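Local coordinates for putative amino acid binding protein (Streptococcus mutans, PDB 4C0R) that binds oxidized glutathione disulfide and probably delivers glutathione to the TcyBC ABC importer as its extracellular solute-binding protein, at residues V10-Y18 and F162-E173; Y82-P90 and L228-M239. One frame throughout, in Å; residues are numbered along the deposited sequence.

Contact 1 of 2, residues V10-Y18 and F162-E173; sequences VGTTNPFSY and FEKISAETIIKE. With GDS (oxidized glutathione disulfide), chain C.
Asn14 comes closest to helix 164-173 at Ser166, their CA atoms 5.8 Å apart, where the bulged turn after Thr13 abuts the first turns of the helix. The OG of Ser166 donates to Asn14 O at 2.7 Å from well above the carbonyl plane. A small hydroxyl fits because Pro15 CD and Thr13 CG2 close in around it. Beyond, the Asn14 amide lies across Thr169 CG2, 3.6 Å from OD1. With its CG anti to the backbone N (chi1 177°), Asn14 sends ND2 to Glu173 OE1 at 2.8 Å; the acceptor lies in the amide plane, but the carboxylate is met from above its own. Water 1 closes the ring by donating to both Asn14 OD1 and Glu173 OE2. Pro15, after a cis peptide bond, sets CG against Ile165 CG2 at 3.6 Å, and the same methyl touches Phe16 CE1. Thr169 OG1 donates back to Ile165 O within the helix. At the inner end both segments line the ligand pocket, Thr12 and Thr13 from one, Phe162 and Glu163 from the other: Thr13 OG1 donates to ligand O5 at 2.9 Å, and Glu163 OE2 takes a bond from its N6, probably offering negative charge to the amino group. Polar at the ligand and at Glu173, with Pro15, Phe16 and Ile165 packed between, the contact is consistent with two lobes of a family 3 solute-binding protein closed on their ligand.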
# COMPACT_ATOMS: atom_id res chain seq x y z
N VAL A 10 -6.65 3.87 5.47
CA VAL A 10 -7.75 2.91 5.52
C VAL A 10 -7.62 2.05 6.77
O VAL A 10 -8.63 1.72 7.42
CB VAL A 10 -7.81 2.01 4.28
CG1 VAL A 10 -9.06 1.19 4.30
CG2 VAL A 10 -7.77 2.85 2.98
N GLY A 11 -6.41 1.65 7.15
CA GLY A 11 -6.23 0.91 8.37
C GLY A 11 -6.65 -0.55 8.29
O GLY A 11 -6.84 -1.20 9.34
N THR A 12 -6.68 -1.09 7.06
CA THR A 12 -6.97 -2.51 6.84
C THR A 12 -5.95 -3.23 5.99
O THR A 12 -6.26 -4.21 5.29
CB THR A 12 -8.35 -2.71 6.21
OG1 THR A 12 -8.36 -2.07 4.94
CG2 THR A 12 -9.43 -2.09 7.16
N THR A 13 -4.71 -2.76 6.05
CA THR A 13 -3.63 -3.28 5.23
C THR A 13 -2.39 -3.58 6.08
O THR A 13 -1.39 -2.85 6.01
CB THR A 13 -3.31 -2.30 4.07
OG1 THR A 13 -4.55 -1.88 3.43
CG2 THR A 13 -2.41 -2.91 3.03
N ASN A 14 -2.49 -4.63 6.85
CA ASN A 14 -1.38 -5.04 7.70
C ASN A 14 -0.22 -5.43 6.80
O ASN A 14 -0.43 -6.15 5.85
CB ASN A 14 -1.90 -6.22 8.52
CG ASN A 14 -0.91 -6.86 9.43
OD1 ASN A 14 0.19 -6.42 9.70
ND2 ASN A 14 -1.32 -8.04 9.91
N PRO A 15 1.02 -4.97 7.08
CA PRO A 15 1.50 -4.22 8.24
C PRO A 15 1.76 -2.74 8.01
O PRO A 15 2.41 -2.11 8.80
CB PRO A 15 2.82 -4.89 8.53
CG PRO A 15 3.34 -5.18 7.15
CD PRO A 15 2.15 -5.56 6.32
N PHE A 16 1.20 -2.18 6.94
CA PHE A 16 1.39 -0.76 6.65
C PHE A 16 0.49 0.12 7.48
O PHE A 16 0.89 1.16 7.97
CB PHE A 16 1.24 -0.45 5.13
CG PHE A 16 2.50 -0.77 4.36
CD1 PHE A 16 2.76 -2.09 3.95
CD2 PHE A 16 3.45 0.19 4.10
CE1 PHE A 16 3.92 -2.37 3.34
CE2 PHE A 16 4.61 -0.12 3.49
CZ PHE A 16 4.85 -1.38 3.12
N SER A 17 -0.74 -0.34 7.63
CA SER A 17 -1.76 0.46 8.29
C SER A 17 -2.84 -0.48 8.82
O SER A 17 -3.52 -1.15 8.04
CB SER A 17 -2.34 1.54 7.41
OG SER A 17 -3.37 2.26 8.14
N TYR A 18 -2.96 -0.57 10.13
CA TYR A 18 -3.88 -1.54 10.77
C TYR A 18 -4.11 -1.15 12.23
O TYR A 18 -3.41 -0.33 12.78
CB TYR A 18 -3.36 -2.99 10.70
CG TYR A 18 -2.09 -3.30 11.46
CD1 TYR A 18 -0.82 -3.01 10.91
CD2 TYR A 18 -2.12 -3.89 12.70
CE1 TYR A 18 0.32 -3.25 11.60
CE2 TYR A 18 -0.94 -4.16 13.40
CZ TYR A 18 0.26 -3.84 12.83
OH TYR A 18 1.46 -4.11 13.47
N PHE A 162 -1.17 -8.83 -5.08
CA PHE A 162 -0.97 -7.73 -4.15
C PHE A 162 0.48 -7.58 -3.83
O PHE A 162 1.29 -8.46 -4.16
CB PHE A 162 -1.77 -7.98 -2.85
CG PHE A 162 -2.05 -6.67 -2.09
CD1 PHE A 162 -2.96 -5.74 -2.62
CD2 PHE A 162 -1.36 -6.35 -0.97
CE1 PHE A 162 -3.18 -4.52 -1.99
CE2 PHE A 162 -1.58 -5.10 -0.34
CZ PHE A 162 -2.51 -4.20 -0.86
N GLU A 163 0.85 -6.51 -3.12
CA GLU A 163 2.23 -6.36 -2.62
C GLU A 163 2.63 -7.53 -1.70
O GLU A 163 1.85 -8.01 -0.91
CB GLU A 163 2.36 -5.05 -1.85
CG GLU A 163 2.51 -3.80 -2.72
CD GLU A 163 1.28 -3.26 -3.39
OE1 GLU A 163 0.15 -3.64 -3.04
OE2 GLU A 163 1.51 -2.44 -4.27
N LYS A 164 3.90 -7.94 -1.83
CA LYS A 164 4.46 -9.05 -1.12
C LYS A 164 4.41 -8.90 0.39
O LYS A 164 4.11 -9.85 1.06
CB LYS A 164 5.93 -9.20 -1.54
CG LYS A 164 6.59 -10.47 -1.07
CD LYS A 164 7.85 -10.72 -1.88
CE LYS A 164 8.35 -12.14 -1.63
NZ LYS A 164 9.59 -12.37 -2.38
N ILE A 165 4.76 -7.73 0.92
CA ILE A 165 4.89 -7.61 2.36
C ILE A 165 3.54 -7.91 3.05
O ILE A 165 3.48 -8.73 3.99
CB ILE A 165 5.43 -6.24 2.74
CG1 ILE A 165 6.88 -6.02 2.28
CG2 ILE A 165 5.35 -6.06 4.28
CD1 ILE A 165 7.37 -4.62 2.33
N SER A 166 2.44 -7.35 2.57
CA SER A 166 1.15 -7.66 3.16
C SER A 166 0.71 -9.09 2.88
O SER A 166 0.18 -9.75 3.74
CB SER A 166 0.05 -6.70 2.72
OG SER A 166 0.20 -5.44 3.32
N ALA A 167 0.94 -9.55 1.65
CA ALA A 167 0.54 -10.92 1.32
C ALA A 167 1.18 -11.92 2.28
O ALA A 167 0.51 -12.79 2.83
CB ALA A 167 0.89 -11.26 -0.11
N GLU A 168 2.49 -11.81 2.43
CA GLU A 168 3.25 -12.73 3.26
C GLU A 168 2.85 -12.60 4.72
O GLU A 168 2.67 -13.60 5.44
CB GLU A 168 4.75 -12.56 3.04
CG GLU A 168 5.19 -13.01 1.65
CD GLU A 168 6.67 -13.09 1.48
OE1 GLU A 168 7.41 -12.28 2.08
OE2 GLU A 168 7.08 -13.97 0.71
N THR A 169 2.67 -11.36 5.16
CA THR A 169 2.31 -11.12 6.55
C THR A 169 0.98 -11.77 6.91
O THR A 169 0.86 -12.45 7.92
CB THR A 169 2.24 -9.60 6.84
OG1 THR A 169 3.55 -9.02 6.70
CG2 THR A 169 1.67 -9.35 8.20
N ILE A 170 -0.02 -11.57 6.07
CA ILE A 170 -1.37 -12.10 6.28
C ILE A 170 -1.38 -13.62 6.21
O ILE A 170 -1.96 -14.26 7.05
CB ILE A 170 -2.35 -11.51 5.28
CG1 ILE A 170 -2.60 -10.05 5.61
CG2 ILE A 170 -3.66 -12.25 5.33
CD1 ILE A 170 -3.25 -9.27 4.48
N ILE A 171 -0.71 -14.20 5.21
CA ILE A 171 -0.68 -15.64 5.09
C ILE A 171 -0.04 -16.25 6.32
O ILE A 171 -0.47 -17.30 6.79
CB ILE A 171 0.11 -16.07 3.84
CG1 ILE A 171 -0.71 -15.76 2.57
CG2 ILE A 171 0.55 -17.54 3.96
CD1 ILE A 171 0.13 -15.81 1.32
N LYS A 172 1.00 -15.62 6.86
CA LYS A 172 1.70 -16.16 8.04
C LYS A 172 0.85 -16.00 9.29
O LYS A 172 0.59 -16.97 10.02
CB LYS A 172 3.03 -15.43 8.22
CG LYS A 172 3.75 -15.77 9.54
CD LYS A 172 5.12 -15.13 9.61
N GLU A 173 0.40 -14.78 9.55
CA GLU A 173 -0.36 -14.46 10.76
C GLU A 173 -1.72 -15.15 10.83
O GLU A 173 -2.18 -15.47 11.94
CB GLU A 173 -0.51 -12.93 10.89
CG GLU A 173 0.81 -12.26 11.16
CD GLU A 173 0.74 -10.76 11.40
OE1 GLU A 173 -0.34 -10.18 11.35
OE2 GLU A 173 1.83 -10.17 11.62
CD1 GDS C . -12.42 -0.75 0.18
N2 GDS C . -11.82 -2.05 0.48
CA2 GDS C . -10.99 -2.09 1.63
C2 GDS C . -11.61 -2.29 2.96
O2 GDS C . -11.03 -1.91 4.00
CB2 GDS C . -9.52 -1.90 1.61
SG2 GDS C . -8.84 -1.83 -0.03
N3 GDS C . -12.91 -2.94 3.00
CA3 GDS C . -13.60 -3.09 4.28
C3 GDS C . -14.70 -2.03 4.21
OE3 GDS C . -15.85 -2.25 4.71
OE4 GDS C . -14.51 -0.91 3.65
N4 GDS C . -5.96 -2.89 -1.09
CA4 GDS C . -6.38 -4.26 -1.27
C4 GDS C . -6.72 -4.52 -2.69
OE5 GDS C . -6.27 -3.79 -3.63
OE6 GDS C . -7.43 -5.54 -2.93
C5 GDS C . -5.68 -2.43 0.23
O5 GDS C . -5.74 -3.21 1.18
CA5 GDS C . -5.40 -1.00 0.31
N5 GDS C . -4.68 -0.38 -0.73
CB5 GDS C . -6.48 -0.21 0.97
SG5 GDS C . -7.87 -0.05 -0.19
CA6 GDS C . -1.51 -0.26 -4.23
C6 GDS C . -1.99 1.11 -4.68
OE7 GDS C . -3.09 1.19 -5.29
OE8 GDS C . -1.32 2.14 -4.44
N6 GDS C . -0.12 -0.11 -3.76
CB6 GDS C . -2.39 -0.82 -3.17
CG6 GDS C . -2.72 0.28 -2.14
CD6 GDS C . -3.30 -0.42 -0.92
O6 GDS C . -2.64 -1.01 -0.06
O HOH W 1 1.96 -7.45 11.48

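Contact 2 of 2, residues Y82-P90 and L228-M239; sequences YSNPTASNP and LGGSYLPDKKDM
The Tyr232 ring has Gly230 C over one face, toward the rim, and Leu228 O at its edge in plane, while Ser88 O approaches obliquely, 3.7 Å from Tyr232 CB. The ring is thus folded back on its own loop, and it is the Tyr232 backbone that bonds to 82-90: Ser88 N donates to Tyr232 O at 2.8 Å, nearly straight at 162°. Ala87 CA also sends a weaker CA-H...O contact to that oxygen; its CB points away overall, yet still meets Leu228 CD1 at 4.3 Å. Farther along, the rings of Pro85 and Pro234 lie slantwise against each other, Pro85 CB 3.6 Å from Pro234 CG. Proline suits both sites, being compact, apolar and without an N-H to bury. Met239, kinked twice along its chain, brings CE head-on to Pro85 O, 3.3 Å away, with SD beside it. The Asp238 carboxylate turns to Tyr191 and Lys189 instead. Enclosed by Pro234 CG and the thioether, Pro85 O has no hydrogen-bond partner, a cost set against the apolar packing. Strand 81-96 pairs with strands in both parts of the mixed sheet, and the C-terminal tail is held to it by one direct hydrogen bond and otherwise chiefly by apolar surface.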
# COMPACT_ATOMS: atom_id res chain seq x y z
N TYR A 82 3.61 13.93 -3.92
CA TYR A 82 4.25 12.71 -3.40
C TYR A 82 5.46 13.06 -2.50
O TYR A 82 6.28 13.94 -2.81
CB TYR A 82 4.70 11.83 -4.53
CG TYR A 82 3.64 10.92 -5.02
CD1 TYR A 82 2.62 11.35 -5.85
CD2 TYR A 82 3.66 9.57 -4.66
CE1 TYR A 82 1.62 10.50 -6.28
CE2 TYR A 82 2.67 8.71 -5.07
CZ TYR A 82 1.66 9.17 -5.90
OH TYR A 82 0.71 8.28 -6.31
N SER A 83 5.61 12.36 -1.40
CA SER A 83 6.85 12.41 -0.65
C SER A 83 7.94 11.61 -1.37
O SER A 83 7.69 10.97 -2.38
CB SER A 83 6.65 11.80 0.73
OG SER A 83 6.47 10.41 0.65
N ASN A 84 9.14 11.64 -0.81
CA ASN A 84 10.14 10.69 -1.20
C ASN A 84 9.65 9.31 -0.75
O ASN A 84 8.78 9.18 0.13
CB ASN A 84 11.46 11.07 -0.58
CG ASN A 84 12.02 12.35 -1.23
OD1 ASN A 84 11.74 12.64 -2.41
ND2 ASN A 84 12.74 13.12 -0.46
N PRO A 85 10.13 8.28 -1.43
CA PRO A 85 9.59 6.96 -1.14
C PRO A 85 9.98 6.52 0.27
O PRO A 85 11.03 6.92 0.79
CB PRO A 85 10.27 6.06 -2.20
CG PRO A 85 11.48 6.78 -2.54
CD PRO A 85 11.20 8.26 -2.45
N THR A 86 9.11 5.70 0.86
CA THR A 86 9.37 5.19 2.21
C THR A 86 9.65 3.68 2.28
O THR A 86 10.20 3.18 3.26
CB THR A 86 8.21 5.51 3.12
OG1 THR A 86 7.07 4.79 2.66
CG2 THR A 86 7.94 7.01 3.18
N ALA A 87 9.32 2.93 1.25
CA ALA A 87 9.55 1.49 1.25
C ALA A 87 9.46 1.00 -0.17
O ALA A 87 8.89 1.67 -1.04
CB ALA A 87 8.50 0.77 2.10
N SER A 88 10.03 -0.17 -0.41
CA SER A 88 9.97 -0.89 -1.66
C SER A 88 9.23 -2.20 -1.44
O SER A 88 9.61 -3.00 -0.57
CB SER A 88 11.39 -1.10 -2.22
OG SER A 88 11.29 -1.63 -3.54
N ASN A 89 8.20 -2.46 -2.23
CA ASN A 89 7.26 -3.51 -1.94
C ASN A 89 6.74 -4.14 -3.22
O ASN A 89 5.71 -3.72 -3.79
CB ASN A 89 6.13 -2.90 -1.16
CG ASN A 89 5.24 -3.89 -0.48
OD1 ASN A 89 5.47 -5.10 -0.53
ND2 ASN A 89 4.23 -3.39 0.23
N PRO A 90 7.45 -5.18 -3.74
CA PRO A 90 7.07 -5.68 -5.04
C PRO A 90 5.84 -6.55 -5.02
O PRO A 90 5.40 -7.01 -3.98
CB PRO A 90 8.31 -6.50 -5.46
CG PRO A 90 8.84 -7.00 -4.23
CD PRO A 90 8.61 -5.88 -3.18
N LEU A 228 7.57 -3.80 9.28
CA LEU A 228 7.49 -4.56 8.04
C LEU A 228 8.07 -5.97 8.12
O LEU A 228 7.76 -6.80 7.30
CB LEU A 228 8.12 -3.83 6.84
CG LEU A 228 7.48 -2.47 6.66
CD1 LEU A 228 8.20 -1.81 5.52
CD2 LEU A 228 5.99 -2.58 6.42
N GLY A 229 8.94 -6.20 9.09
CA GLY A 229 9.56 -7.51 9.29
C GLY A 229 10.84 -7.77 8.51
O GLY A 229 11.31 -8.90 8.40
N GLY A 230 11.44 -6.71 7.98
CA GLY A 230 12.66 -6.79 7.23
C GLY A 230 13.08 -5.42 6.77
O GLY A 230 12.41 -4.45 7.12
N SER A 231 14.21 -5.35 6.07
CA SER A 231 14.75 -4.10 5.61
C SER A 231 14.32 -3.89 4.17
O SER A 231 14.85 -4.52 3.24
CB SER A 231 16.27 -4.14 5.75
OG SER A 231 16.82 -2.84 5.57
N TYR A 232 13.32 -3.02 3.98
CA TYR A 232 12.70 -2.82 2.69
C TYR A 232 12.72 -1.35 2.29
O TYR A 232 11.76 -0.85 1.71
CB TYR A 232 11.26 -3.34 2.71
CG TYR A 232 11.12 -4.78 3.20
CD1 TYR A 232 11.84 -5.80 2.62
CD2 TYR A 232 10.31 -5.08 4.26
CE1 TYR A 232 11.69 -7.13 3.10
CE2 TYR A 232 10.16 -6.37 4.72
CZ TYR A 232 10.85 -7.38 4.14
OH TYR A 232 10.66 -8.66 4.67
N LEU A 233 13.79 -0.66 2.54
CA LEU A 233 13.87 0.75 2.18
C LEU A 233 14.13 0.96 0.71
O LEU A 233 14.71 0.10 0.00
CB LEU A 233 14.94 1.48 2.98
CG LEU A 233 14.76 1.43 4.51
CD1 LEU A 233 15.84 2.29 5.13
CD2 LEU A 233 13.40 1.89 4.95
N PRO A 234 13.75 2.12 0.23
CA PRO A 234 14.10 2.48 -1.13
C PRO A 234 15.63 2.62 -1.28
O PRO A 234 16.37 2.74 -0.30
CB PRO A 234 13.44 3.86 -1.32
CG PRO A 234 12.42 3.97 -0.20
CD PRO A 234 13.07 3.21 0.95
N ASP A 235 16.09 2.65 -2.52
CA ASP A 235 17.51 2.88 -2.77
C ASP A 235 17.91 4.29 -2.32
O ASP A 235 17.18 5.25 -2.49
CB ASP A 235 17.79 2.73 -4.27
CG ASP A 235 17.53 1.35 -4.81
OD1 ASP A 235 17.41 0.38 -4.03
OD2 ASP A 235 17.49 1.24 -6.06
N LYS A 236 19.12 4.39 -1.74
CA LYS A 236 19.69 5.63 -1.28
C LYS A 236 19.57 6.78 -2.29
O LYS A 236 19.14 7.89 -1.96
CB LYS A 236 21.19 5.37 -0.93
N LYS A 237 19.89 6.53 -3.56
CA LYS A 237 19.89 7.62 -4.51
C LYS A 237 18.48 8.13 -4.78
O LYS A 237 18.28 9.26 -5.23
CB LYS A 237 20.55 7.20 -5.80
CG LYS A 237 19.87 6.07 -6.49
CD LYS A 237 20.47 5.88 -7.86
CE LYS A 237 20.14 4.53 -8.41
NZ LYS A 237 21.04 4.26 -9.58
N ASP A 238 17.47 7.32 -4.47
CA ASP A 238 16.11 7.76 -4.70
C ASP A 238 15.57 8.57 -3.52
O ASP A 238 14.41 9.00 -3.52
CB ASP A 238 15.24 6.50 -5.00
CG ASP A 238 15.64 5.84 -6.31
OD1 ASP A 238 16.00 6.62 -7.24
OD2 ASP A 238 15.66 4.60 -6.47
N MET A 239 16.40 8.81 -2.51
CA MET A 239 15.95 9.57 -1.34
C MET A 239 16.39 11.04 -1.42
O MET A 239 16.15 11.79 -0.48
CB MET A 239 16.47 8.93 -0.04
CG MET A 239 16.01 7.52 0.22
SD MET A 239 14.19 7.39 0.43
CE MET A 239 13.85 8.35 1.89
O HOH W 2 13.78 12.22 1.60

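Overall arrangement
Contact 1 is the more buried and lies at the ligand pocket; in contact 2 the tail after helix 219-228 packs on strand 81-96 nearer the periphery, its touching residues buried or partly exposed. Strands 160-163 and 81-96 are neighbours in one mixed sheet, so the two contacts meet there: Lys164 N lies 2.8 Å from Pro90 O, probably hydrogen-bonded, and Asn89 probably accepts from Ile165 N while its amide packs on Phe16. Leu228 also touches Pro15 and Phe16, linking the end of helix 219-228 to the turn of contact 1. Side-chain hydrogen bonds and ligand groups combine with apolar packing of Pro15 and Ile165 in 10-18 with 162-173, whereas 82-90 with 228-239 relies on proline packing and a backbone bond.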